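Probable adenylyl-sulfate kinase (Synechocystis sp., PDB 5CB8) probably transfers the gamma-phosphate of ATP to the 3'-hydroxyl of adenosine 5'-phosphosulfate, making the activated sulfate 3'-phosphoadenylyl sulfate. Local coordinates at residues B[23-28]-B[94-99]; B[30-34]-B[161-165]; B[38-42]-B[101-105]; B[44-49]-B[182-186]. All blocks are in the same frame, centred on the assembly; numbering follows the deposited sequence.

Contact 1: residues B[23-28]-B[94-99]; sequences QRGVTI and TRNGVI. With ACT (acetate ion), chain J.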
loop_
_atom_site.group_PDB
_atom_site.type_symbol
_atom_site.label_atom_id
_atom_site.label_comp_id
_atom_site.label_asym_id
_atom_site.label_seq_id
_atom_site.Cartn_x
_atom_site.Cartn_y
_atom_site.Cartn_z
ATOM N N GLN B 23 3.797 -1.562 22.034
ATOM C CA GLN B 23 2.956 -1.454 20.851
ATOM C C GLN B 23 2.998 -2.717 19.992
ATOM O O GLN B 23 4.075 -3.173 19.595
ATOM C CB GLN B 23 3.408 -0.242 20.032
ATOM C CG GLN B 23 2.507 0.132 18.878
ATOM C CD GLN B 23 3.174 1.109 17.924
ATOM O OE1 GLN B 23 3.962 1.967 18.336
ATOM N NE2 GLN B 23 2.870 0.974 16.638
ATOM N N ARG B 24 1.826 -3.282 19.714
ATOM C CA ARG B 24 1.712 -4.386 18.760
ATOM C C ARG B 24 0.887 -3.920 17.572
ATOM O O ARG B 24 -0.005 -3.082 17.720
ATOM C CB ARG B 24 1.025 -5.596 19.395
ATOM C CG ARG B 24 1.668 -6.080 20.687
ATOM C CD ARG B 24 0.828 -7.186 21.320
ATOM N NE ARG B 24 1.407 -7.701 22.563
ATOM C CZ ARG B 24 0.902 -8.719 23.258
ATOM N NH1 ARG B 24 -0.192 -9.340 22.833
ATOM N NH2 ARG B 24 1.493 -9.123 24.374
ATOM N N GLY B 25 1.170 -4.468 16.395
ATOM C CA GLY B 25 0.458 -4.047 15.199
ATOM C C GLY B 25 -1.003 -4.458 15.212
ATOM O O GLY B 25 -1.346 -5.550 15.677
ATOM N N VAL B 26 -1.862 -3.585 14.692
ATOM C CA VAL B 26 -3.291 -3.849 14.640
ATOM C C VAL B 26 -3.967 -2.908 13.647
ATOM O O VAL B 26 -3.606 -1.730 13.540
ATOM C CB VAL B 26 -3.941 -3.749 16.067
ATOM C CG1 VAL B 26 -3.730 -2.371 16.669
ATOM C CG2 VAL B 26 -5.424 -4.101 16.021
ATOM N N THR B 27 -4.918 -3.437 12.886
ATOM C CA THR B 27 -5.750 -2.601 12.028
ATOM C C THR B 27 -7.066 -2.314 12.739
ATOM O O THR B 27 -7.805 -3.237 13.093
ATOM C CB THR B 27 -6.025 -3.286 10.689
ATOM O OG1 THR B 27 -4.801 -3.344 9.937
ATOM C CG2 THR B 27 -7.076 -2.518 9.885
ATOM N N ILE B 28 -7.339 -1.035 12.972
ATOM C CA ILE B 28 -8.597 -0.611 13.578
ATOM C C ILE B 28 -9.487 -0.123 12.439
ATOM O O ILE B 28 -9.190 0.901 11.814
ATOM C CB ILE B 28 -8.356 0.509 14.610
ATOM C CG1 ILE B 28 -7.336 0.042 15.661
ATOM C CG2 ILE B 28 -9.674 0.940 15.275
ATOM C CD1 ILE B 28 -6.818 1.159 16.540
ATOM N N THR B 94 0.468 -3.596 9.503
ATOM C CA THR B 94 0.111 -4.278 10.752
ATOM C C THR B 94 1.110 -5.361 11.124
ATOM O O THR B 94 1.521 -5.473 12.284
ATOM C CB THR B 94 -1.289 -4.901 10.635
ATOM O OG1 THR B 94 -2.244 -3.864 10.391
ATOM C CG2 THR B 94 -1.669 -5.648 11.909
ATOM N N ARG B 95 1.518 -6.161 10.145
ATOM C CA ARG B 95 2.424 -7.259 10.454
ATOM C C ARG B 95 3.833 -6.763 10.745
ATOM O O ARG B 95 4.687 -7.542 11.156
ATOM C CB ARG B 95 2.413 -8.332 9.353
ATOM C CG ARG B 95 3.148 -7.987 8.061
ATOM C CD ARG B 95 2.849 -9.083 7.033
ATOM N NE ARG B 95 3.619 -8.984 5.794
ATOM C CZ ARG B 95 3.446 -9.811 4.763
ATOM N NH1 ARG B 95 2.542 -10.783 4.844
ATOM N NH2 ARG B 95 4.171 -9.674 3.657
ATOM N N ASN B 96 4.067 -5.464 10.555
ATOM C CA ASN B 96 5.347 -4.869 10.946
ATOM C C ASN B 96 5.232 -3.944 12.162
ATOM O O ASN B 96 6.081 -3.075 12.375
ATOM C CB ASN B 96 6.001 -4.152 9.766
ATOM C CG ASN B 96 6.542 -5.124 8.740
ATOM O OD1 ASN B 96 7.590 -5.732 8.948
ATOM N ND2 ASN B 96 5.815 -5.301 7.641
ATOM N N GLY B 97 4.185 -4.143 12.958
ATOM C CA GLY B 97 4.075 -3.463 14.242
ATOM C C GLY B 97 3.320 -2.145 14.255
ATOM O O GLY B 97 3.165 -1.533 15.316
ATOM N N VAL B 98 2.838 -1.708 13.094
ATOM C CA VAL B 98 2.156 -0.418 12.995
ATOM C C VAL B 98 0.670 -0.516 13.372
ATOM O O VAL B 98 0.002 -1.508 13.063
ATOM C CB VAL B 98 2.287 0.168 11.573
ATOM C CG1 VAL B 98 1.734 1.578 11.517
ATOM C CG2 VAL B 98 3.742 0.176 11.132
ATOM N N ILE B 99 0.162 0.509 14.054
ATOM C CA ILE B 99 -1.265 0.622 14.318
ATOM C C ILE B 99 -1.885 1.337 13.120
ATOM O O ILE B 99 -1.507 2.463 12.803
ATOM C CB ILE B 99 -1.539 1.428 15.605
ATOM C CG1 ILE B 99 -1.102 0.632 16.840
ATOM C CG2 ILE B 99 -3.014 1.788 15.712
ATOM C CD1 ILE B 99 -1.157 1.431 18.147
HETATM C C ACT J . 1.215 -12.315 8.485
HETATM O O ACT J . 2.241 -12.534 9.166
HETATM O OXT ACT J . 1.301 -12.536 7.255
HETATM C CH3 ACT J . -0.039 -11.800 9.112
#
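Thr27 and Thr94 meet at about a right angle, and their hydroxyls form a short hydrogen bond, with Thr27 OG1 giving its proton to Thr94 OG1 at 2.6 Å. In both residues OG1 stands beside the backbone N (chi1 -69° and -61°), which leaves the Thr94 methyl CG2 to settle against the start of strand 26-31, 3.5 Å from Val26 N. Thr94 OG1 also bonds to Ser90 O, one turn back in helix 76-94.

That helix ends in a Schellman motif with Gly97, at positive phi, as its C-prime residue. The chain then turns into strand 99-103, which starts parallel to strand 26-31: Val26 N donates to Val98 O at 3.2 Å, and Val26 pairs with Ile99. The side chains of these two lie alongside each other on one face of the sheet, CG1 to CG1 4.0 Å apart, while Ile28 CD1 reaches Ile99 CG2. At the opposite end Gln23 stretches past Ile99 and makes a weak, bent bond from NE2 to Gly97 O; its OE1 is held by Arg55 N. Gly25 fits closely here, its CA 3.4 Å from Thr94 O.

On the outer side, Arg95 pairs with Glu57 of the second subunit, and its NH1 bonds an acetate ion, probably from the crystallisation liquor. The chemistry divides: hydroxyl and backbone bonds fix the helix end to the sheet, while the charged end of Arg95 faces the second subunit.

Contact 2: residues B[30-34]-B[161-165]; sequences LTGLS and YEPPT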
loop_
_atom_site.group_PDB
_atom_site.type_symbol
_atom_site.label_atom_id
_atom_site.label_comp_id
_atom_site.label_asym_id
_atom_site.label_seq_id
_atom_site.Cartn_x
_atom_site.Cartn_y
_atom_site.Cartn_z
ATOM N N LEU B 30 -12.864 1.186 10.825
ATOM C CA LEU B 30 -14.138 1.869 11.032
ATOM C C LEU B 30 -15.012 1.768 9.778
ATOM O O LEU B 30 -14.635 2.235 8.696
ATOM C CB LEU B 30 -13.914 3.338 11.416
ATOM C CG LEU B 30 -13.636 3.594 12.906
ATOM C CD1 LEU B 30 -12.358 2.917 13.358
ATOM C CD2 LEU B 30 -13.560 5.083 13.220
ATOM N N THR B 31 -16.177 1.142 9.935
ATOM C CA THR B 31 -17.127 0.981 8.849
ATOM C C THR B 31 -18.440 1.671 9.232
ATOM O O THR B 31 -18.774 1.754 10.410
ATOM C CB THR B 31 -17.367 -0.526 8.561
ATOM O OG1 THR B 31 -18.337 -0.681 7.522
ATOM C CG2 THR B 31 -17.847 -1.254 9.812
ATOM N N GLY B 32 -19.181 2.173 8.248
ATOM C CA GLY B 32 -20.445 2.830 8.548
ATOM C C GLY B 32 -20.882 3.739 7.418
ATOM O O GLY B 32 -20.114 3.971 6.481
ATOM N N LEU B 33 -22.101 4.274 7.513
ATOM C CA LEU B 33 -22.671 5.106 6.443
ATOM C C LEU B 33 -21.871 6.377 6.214
ATOM O O LEU B 33 -21.125 6.814 7.095
ATOM C CB LEU B 33 -24.110 5.503 6.798
ATOM C CG LEU B 33 -25.110 4.351 6.965
ATOM C CD1 LEU B 33 -26.485 4.889 7.348
ATOM C CD2 LEU B 33 -25.185 3.561 5.663
ATOM N N SER B 34 -22.035 6.981 5.035
ATOM C CA SER B 34 -21.506 8.328 4.801
ATOM C C SER B 34 -22.147 9.282 5.793
ATOM O O SER B 34 -23.378 9.333 5.905
ATOM C CB SER B 34 -21.813 8.799 3.379
ATOM O OG SER B 34 -21.623 10.209 3.251
ATOM N N TYR B 161 -25.800 -1.227 2.326
ATOM C CA TYR B 161 -24.883 -1.165 3.460
ATOM C C TYR B 161 -25.233 -2.346 4.338
ATOM O O TYR B 161 -26.378 -2.478 4.795
ATOM C CB TYR B 161 -24.937 0.144 4.273
ATOM C CG TYR B 161 -23.915 0.051 5.391
ATOM C CD1 TYR B 161 -22.554 0.204 5.119
ATOM C CD2 TYR B 161 -24.292 -0.278 6.689
ATOM C CE1 TYR B 161 -21.604 0.067 6.120
ATOM C CE2 TYR B 161 -23.353 -0.422 7.690
ATOM C CZ TYR B 161 -22.012 -0.251 7.400
ATOM O OH TYR B 161 -21.069 -0.393 8.400
ATOM N N GLU B 162 -24.260 -3.220 4.548
ATOM C CA GLU B 162 -24.480 -4.420 5.347
ATOM C C GLU B 162 -23.825 -4.234 6.710
ATOM O O GLU B 162 -22.604 -4.315 6.833
ATOM C CB GLU B 162 -23.890 -5.640 4.630
ATOM C CG GLU B 162 -24.429 -5.826 3.209
ATOM C CD GLU B 162 -23.776 -6.982 2.469
ATOM O OE1 GLU B 162 -22.694 -7.440 2.900
ATOM O OE2 GLU B 162 -24.339 -7.433 1.444
ATOM N N PRO B 163 -24.639 -3.982 7.742
ATOM C CA PRO B 163 -24.069 -3.632 9.047
ATOM C C PRO B 163 -23.370 -4.813 9.708
ATOM O O PRO B 163 -23.834 -5.947 9.583
ATOM C CB PRO B 163 -25.301 -3.230 9.867
ATOM C CG PRO B 163 -26.433 -3.971 9.236
ATOM C CD PRO B 163 -26.115 -4.018 7.765
ATOM N N PRO B 164 -22.248 -4.552 10.390
ATOM C CA PRO B 164 -21.571 -5.601 11.154
ATOM C C PRO B 164 -22.540 -6.284 12.117
ATOM O O PRO B 164 -23.342 -5.611 12.763
ATOM C CB PRO B 164 -20.523 -4.814 11.944
ATOM C CG PRO B 164 -20.157 -3.708 11.025
ATOM C CD PRO B 164 -21.473 -3.296 10.380
ATOM N N THR B 165 -22.487 -7.607 12.191
ATOM C CA THR B 165 -23.353 -8.330 13.112
ATOM C C THR B 165 -22.614 -8.633 14.410
ATOM O O THR B 165 -23.235 -8.859 15.454
ATOM C CB THR B 165 -23.856 -9.639 12.495
ATOM O OG1 THR B 165 -22.740 -10.380 11.981
ATOM C CG2 THR B 165 -24.847 -9.346 11.363
#
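At the end of strand 26-31, the backbone of residues 31-33 runs at 143° to that of residues 161-164, and the two chains keep at least 7 Å between their CA atoms, a gap bridged by side chains. Residues 32-34 open the P-loop (Walker A motif), assigned to ATP binding by similarity, and the 161-165 loop lies against its entry.

Tyr161 does most of the bridging. With CG anti to the backbone N (chi1 -179°), the ring extends straight toward the strand end, and its hydroxyl donates to Thr31 OG1 at 2.9 Å. Thr31 OG1 lies in the plane of the ring at its edge. The same oxygen is hydrogen-bonded to Ile105 O and to Ser106 OG, so three partners grip one buried hydroxyl. Ser106 is the phosphoserine site inferred by similarity, so Tyr161 probably helps to position Thr31 beside it.

Gly32 passes the phenol end with its CA 3.6 Å from Tyr161 CZ, and the backbone N of Leu33 lies over one ring face. Farther along the ring, toward its root, the extended side chain of Leu33 crosses at a slant, bringing CD2 within 3.7 Å of Tyr161 CB. Beyond the hydroxyl, the methyl Thr31 CG2 points at the proline ring, 3.6 Å from Pro164 CG.

Contact 3: residues B[38-42]-B[101-105]; sequences KTTIT and LVSAI. With ADX (adenosine-5'-phosphosulfate), chain G; SO4 (sulfate ion), chain H.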
loop_
_atom_site.group_PDB
_atom_site.type_symbol
_atom_site.label_atom_id
_atom_site.label_comp_id
_atom_site.label_asym_id
_atom_site.label_seq_id
_atom_site.Cartn_x
_atom_site.Cartn_y
_atom_site.Cartn_z
ATOM N N LYS B 38 -17.296 8.651 11.013
ATOM C CA LYS B 38 -16.081 7.822 11.000
ATOM C C LYS B 38 -14.800 8.667 11.031
ATOM O O LYS B 38 -13.891 8.407 11.815
ATOM C CB LYS B 38 -16.051 6.907 9.770
ATOM C CG LYS B 38 -17.203 5.903 9.659
ATOM C CD LYS B 38 -16.990 4.983 8.452
ATOM C CE LYS B 38 -16.931 5.789 7.149
ATOM N NZ LYS B 38 -18.250 6.411 6.814
ATOM N N THR B 39 -14.725 9.686 10.185
ATOM C CA THR B 39 -13.536 10.526 10.100
ATOM C C THR B 39 -13.267 11.283 11.407
ATOM O O THR B 39 -12.121 11.412 11.853
ATOM C CB THR B 39 -13.672 11.499 8.916
ATOM O OG1 THR B 39 -13.493 10.771 7.692
ATOM C CG2 THR B 39 -12.651 12.591 8.995
ATOM N N THR B 40 -14.337 11.789 12.014
ATOM C CA THR B 40 -14.230 12.533 13.267
ATOM C C THR B 40 -13.626 11.670 14.382
ATOM O O THR B 40 -12.750 12.122 15.135
ATOM C CB THR B 40 -15.604 13.073 13.700
ATOM O OG1 THR B 40 -16.064 14.029 12.735
ATOM C CG2 THR B 40 -15.522 13.746 15.061
ATOM N N ILE B 41 -14.094 10.428 14.474
ATOM C CA ILE B 41 -13.585 9.483 15.466
ATOM C C ILE B 41 -12.148 9.107 15.137
ATOM O O ILE B 41 -11.288 9.045 16.022
ATOM C CB ILE B 41 -14.448 8.199 15.525
ATOM C CG1 ILE B 41 -15.824 8.510 16.129
ATOM C CG2 ILE B 41 -13.750 7.113 16.360
ATOM C CD1 ILE B 41 -16.809 7.336 16.079
ATOM N N THR B 42 -11.896 8.843 13.859
ATOM C CA THR B 42 -10.555 8.525 13.391
ATOM C C THR B 42 -9.557 9.591 13.819
ATOM O O THR B 42 -8.500 9.276 14.378
ATOM C CB THR B 42 -10.549 8.379 11.865
ATOM O OG1 THR B 42 -11.398 7.280 11.514
ATOM C CG2 THR B 42 -9.139 8.115 11.343
ATOM N N LEU B 101 -5.195 2.895 11.253
ATOM C CA LEU B 101 -6.580 3.354 11.395
ATOM C C LEU B 101 -7.204 3.451 10.015
ATOM O O LEU B 101 -6.793 4.285 9.211
ATOM C CB LEU B 101 -6.634 4.741 12.053
ATOM C CG LEU B 101 -6.581 4.879 13.575
ATOM C CD1 LEU B 101 -5.597 3.935 14.201
ATOM C CD2 LEU B 101 -6.264 6.312 13.983
ATOM N N VAL B 102 -8.194 2.610 9.738
ATOM C CA VAL B 102 -8.892 2.668 8.450
ATOM C C VAL B 102 -10.270 3.272 8.643
ATOM O O VAL B 102 -10.987 2.918 9.584
ATOM C CB VAL B 102 -9.040 1.275 7.825
ATOM C CG1 VAL B 102 -9.882 1.345 6.531
ATOM C CG2 VAL B 102 -7.661 0.680 7.530
ATOM N N SER B 103 -10.632 4.204 7.766
ATOM C CA SER B 103 -11.974 4.766 7.769
ATOM C C SER B 103 -12.519 4.634 6.356
ATOM O O SER B 103 -12.065 5.328 5.444
ATOM C CB SER B 103 -11.945 6.240 8.170
ATOM O OG SER B 103 -13.252 6.794 8.151
ATOM N N ALA B 104 -13.485 3.740 6.170
ATOM C CA ALA B 104 -14.036 3.490 4.843
ATOM C C ALA B 104 -15.446 2.960 4.993
ATOM O O ALA B 104 -15.719 2.188 5.908
ATOM C CB ALA B 104 -13.168 2.482 4.083
ATOM N N ILE B 105 -16.343 3.371 4.101
ATOM C CA ILE B 105 -17.716 2.890 4.185
ATOM C C ILE B 105 -17.707 1.371 4.248
ATOM O O ILE B 105 -18.364 0.801 5.116
ATOM C CB ILE B 105 -18.589 3.372 3.016
ATOM C CG1 ILE B 105 -18.893 4.865 3.156
ATOM C CG2 ILE B 105 -19.909 2.600 2.982
ATOM C CD1 ILE B 105 -19.710 5.409 1.979
HETATM S SB ADX G . -16.235 2.333 -0.115
HETATM O O1B ADX G . -15.406 1.920 -1.254
HETATM O O2B ADX G . -15.671 1.858 1.162
HETATM O O3B ADX G . -17.600 1.826 -0.311
HETATM P PA ADX G . -15.210 4.823 0.507
HETATM O O1A ADX G . -13.835 4.466 -0.051
HETATM O O2A ADX G . -15.214 4.919 2.029
HETATM O O3A ADX G . -16.323 3.843 -0.073
HETATM O "O5'" ADX G . -15.606 6.253 -0.097
HETATM C "C5'" ADX G . -16.786 6.873 0.321
HETATM C "C4'" ADX G . -16.802 8.288 0.135
HETATM O "O4'" ADX G . -16.958 8.564 -1.303
HETATM C "C3'" ADX G . -17.948 8.902 0.812
HETATM O "O3'" ADX G . -17.526 9.480 1.968
HETATM C "C2'" ADX G . -18.438 9.949 -0.114
HETATM O "O2'" ADX G . -17.898 11.143 0.220
HETATM C "C1'" ADX G . -17.931 9.575 -1.469
HETATM N N9 ADX G . -18.916 9.111 -2.403
HETATM C C8 ADX G . -19.070 9.530 -3.682
HETATM N N7 ADX G . -19.973 8.749 -4.284
HETATM C C5 ADX G . -20.397 7.814 -3.397
HETATM C C6 ADX G . -21.302 6.758 -3.484
HETATM N N6 ADX G . -21.982 6.459 -4.733
HETATM N N1 ADX G . -21.513 5.994 -2.392
HETATM C C2 ADX G . -20.848 6.235 -1.240
HETATM N N3 ADX G . -19.964 7.237 -1.130
HETATM C C4 ADX G . -19.716 8.042 -2.191
HETATM S S SO4 H . -18.112 9.878 7.889
HETATM O O1 SO4 H . -16.672 10.031 7.975
HETATM O O2 SO4 H . -18.777 10.939 8.641
HETATM O O3 SO4 H . -18.486 8.574 8.458
HETATM O O4 SO4 H . -18.574 9.936 6.491
#
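Lys38 and Ser103 bring the first turn of helix 38-50 against the end of strand 99-103, where the P-loop (Walker A motif) of this kinase passes into its helix. The segment axes run nearly antiparallel, at 164° and 8.7 Å apart.

The close part lies between the helix turn and the strand. Ser103 points its side chain at the helix, and OG comes within 3.2 Å of Lys38 CB. One turn on, Thr42 OG1 lies 3.5 Å from Ser103 CB; its hydroxyl donates back to Lys38 O from above the carbonyl plane, joining Thr42 N on that oxygen. Leu101 CD2 closes this end by packing against Thr42 O. These are van der Waals contacts, several between a polar atom and a carbon, and buried Lys38 O is satisfied within the helix.

Toward the ligands the backbones diverge, but the Lys38 side chain still spans them, CE 3.9 Å from Ala104 C. It bends at its last two torsions to curl round oxygen O3 of a sulfate ion, probably where a nucleotide phosphate would sit. O3 takes bonds from both Lys38 N and Lys38 NZ, and NZ is also tied to Gly32 O; Thr39 N donates to O1 at 3.0 Å, and Gly35 N and Gly37 N add further bonds. Ile105 CD1 touches the adenine of adenosine-5'-phosphosulfate, and Ile105 N donates to its phosphate oxygen O2A at 2.8 Å, 166° at the hydrogen.

Contact 4: residues B[44-49]-B[182-186]; sequences ALEKKL and VGKIW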
loop_
_atom_site.group_PDB
_atom_site.type_symbol
_atom_site.label_atom_id
_atom_site.label_comp_id
_atom_site.label_asym_id
_atom_site.label_seq_id
_atom_site.Cartn_x
_atom_site.Cartn_y
_atom_site.Cartn_z
ATOM N N ALA B 44 -9.803 11.951 16.136
ATOM C CA ALA B 44 -9.689 12.080 17.587
ATOM C C ALA B 44 -8.879 10.928 18.165
ATOM O O ALA B 44 -8.066 11.116 19.079
ATOM C CB ALA B 44 -11.071 12.142 18.228
ATOM N N LEU B 45 -9.112 9.731 17.637
ATOM C CA LEU B 45 -8.368 8.551 18.059
ATOM C C LEU B 45 -6.891 8.658 17.666
ATOM O O LEU B 45 -6.004 8.294 18.437
ATOM C CB LEU B 45 -8.981 7.295 17.432
ATOM C CG LEU B 45 -8.297 5.980 17.812
ATOM C CD1 LEU B 45 -8.279 5.810 19.325
ATOM C CD2 LEU B 45 -8.978 4.792 17.134
ATOM N N GLU B 46 -6.642 9.138 16.453
ATOM C CA GLU B 46 -5.283 9.351 15.974
ATOM C C GLU B 46 -4.534 10.280 16.933
ATOM O O GLU B 46 -3.418 9.971 17.368
ATOM C CB GLU B 46 -5.317 9.964 14.576
ATOM C CG GLU B 46 -3.946 10.355 14.044
ATOM C CD GLU B 46 -4.018 11.114 12.735
ATOM O OE1 GLU B 46 -5.117 11.577 12.362
ATOM O OE2 GLU B 46 -2.967 11.252 12.077
ATOM N N LYS B 47 -5.151 11.410 17.270
ATOM C CA LYS B 47 -4.518 12.362 18.183
ATOM C C LYS B 47 -4.201 11.723 19.529
ATOM O O LYS B 47 -3.109 11.918 20.073
ATOM C CB LYS B 47 -5.384 13.611 18.386
ATOM C CG LYS B 47 -4.806 14.592 19.423
ATOM C CD LYS B 47 -5.331 16.012 19.235
ATOM C CE LYS B 47 -4.695 16.990 20.232
ATOM N NZ LYS B 47 -3.363 16.530 20.735
ATOM N N LYS B 48 -5.152 10.959 20.062
ATOM C CA LYS B 48 -4.994 10.345 21.380
ATOM C C LYS B 48 -3.836 9.352 21.363
ATOM O O LYS B 48 -3.030 9.302 22.293
ATOM C CB LYS B 48 -6.298 9.655 21.806
ATOM C CG LYS B 48 -6.402 9.347 23.300
ATOM C CD LYS B 48 -7.779 8.788 23.664
ATOM C CE LYS B 48 -7.838 8.337 25.129
ATOM N NZ LYS B 48 -7.590 9.453 26.083
ATOM N N LEU B 49 -3.753 8.570 20.292
ATOM C CA LEU B 49 -2.680 7.596 20.132
ATOM C C LEU B 49 -1.321 8.271 19.944
ATOM O O LEU B 49 -0.336 7.884 20.584
ATOM C CB LEU B 49 -2.988 6.674 18.955
ATOM C CG LEU B 49 -4.073 5.627 19.212
ATOM C CD1 LEU B 49 -4.516 4.966 17.913
ATOM C CD2 LEU B 49 -3.560 4.582 20.175
ATOM N N VAL B 182 -14.500 7.270 21.219
ATOM C CA VAL B 182 -13.051 7.053 21.235
ATOM C C VAL B 182 -12.656 6.197 22.437
ATOM O O VAL B 182 -11.842 5.274 22.320
ATOM C CB VAL B 182 -12.277 8.396 21.292
ATOM C CG1 VAL B 182 -10.788 8.149 21.465
ATOM C CG2 VAL B 182 -12.537 9.214 20.033
ATOM N N GLY B 183 -13.243 6.502 23.593
ATOM C CA GLY B 183 -12.935 5.780 24.815
ATOM C C GLY B 183 -13.162 4.280 24.707
ATOM O O GLY B 183 -12.373 3.491 25.230
ATOM N N LYS B 184 -14.235 3.878 24.029
ATOM C CA LYS B 184 -14.539 2.455 23.878
ATOM C C LYS B 184 -13.525 1.749 22.982
ATOM O O LYS B 184 -13.163 0.597 23.235
ATOM C CB LYS B 184 -15.969 2.240 23.345
ATOM C CG LYS B 184 -17.064 2.564 24.369
ATOM C CD LYS B 184 -18.454 2.073 23.935
ATOM C CE LYS B 184 -19.026 2.885 22.779
ATOM N NZ LYS B 184 -20.475 2.568 22.541
ATOM N N ILE B 185 -13.073 2.431 21.934
ATOM C CA ILE B 185 -12.070 1.850 21.043
ATOM C C ILE B 185 -10.766 1.707 21.824
ATOM O O ILE B 185 -10.151 0.644 21.824
ATOM C CB ILE B 185 -11.868 2.707 19.775
ATOM C CG1 ILE B 185 -13.167 2.749 18.965
ATOM C CG2 ILE B 185 -10.744 2.153 18.917
ATOM C CD1 ILE B 185 -13.187 3.807 17.842
ATOM N N TRP B 186 -10.372 2.772 22.518
ATOM C CA TRP B 186 -9.156 2.771 23.332
ATOM C C TRP B 186 -9.180 1.632 24.340
ATOM O O TRP B 186 -8.191 0.921 24.505
ATOM C CB TRP B 186 -9.016 4.113 24.068
ATOM C CG TRP B 186 -7.703 4.295 24.802
ATOM C CD1 TRP B 186 -7.393 3.869 26.064
ATOM C CD2 TRP B 186 -6.536 4.971 24.311
ATOM N NE1 TRP B 186 -6.100 4.227 26.380
ATOM C CE2 TRP B 186 -5.557 4.906 25.318
ATOM C CE3 TRP B 186 -6.230 5.620 23.111
ATOM C CZ2 TRP B 186 -4.288 5.471 25.163
ATOM C CZ3 TRP B 186 -4.972 6.177 22.960
ATOM C CH2 TRP B 186 -4.020 6.101 23.978
#
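This is a helix-helix contact on one side of the parallel sheet, between helix 38-50, which follows the P-loop, and the C-terminal helix 178-191. The segment axes cross at -52° with 10.4 Å between them, and the packing rests on apolar side chains and on a lysine laid over a tryptophan ring.

Trp186 supplies that ring. Its CG stands anti to the backbone N (chi1 -173°), carrying the indole across to the other helix, where Lys48 lies over one face. The aliphatic part of the lysine does the touching: CG is 3.5 Å from Trp186 CZ3, and CE makes a CH-pi contact 3.9 Å from the centroid of the six-membered ring. A bend at chi4 holds NZ above the same face, 5.0 Å from that centroid and close to the ring normal, a long cation-pi interaction. Leu49 CD2 slides past the ring obliquely to reach Trp186 CZ3, and Leu45 CD1 comes up at the ring edge.

Away from the indole, the interface continues with apolar contacts. Val182 CG2 meets Ala44 CB at 3.7 Å while its CG1 abuts Lys48 CD, and Leu45 CD2 reaches Ile185 CG2 at 3.6 Å.

Lys48 lies at the solvent-exposed side of the contact, whereas the inner residues continue into the sheet: Leu49 rests on Ile99 and Leu101 of strand 99-103, and Ile185 on Val169 of strand 169-171, so both helices cover the same sheet.

From the N terminus, strand 26-31 begins in contact 1, which closes a loop to the end of helix 76-94 and the start of strand 99-103. The strand's far end enters contact 2, whose much longer loop reaches residues 161-165 and encloses contact 3, between helix 38-50 and the end of strand 99-103. Contact 4 takes the same helix farther on, to helix 178-191 near the C terminus. Contact 1 crosses each of the others, and contact 4 crosses contacts 2 and 3. Ile28 O to Val102 N joins contacts 1 and 3, Leu30 N to Val102 O joins 2 and 3, and Ile41 against Ile185 joins 3 and 4.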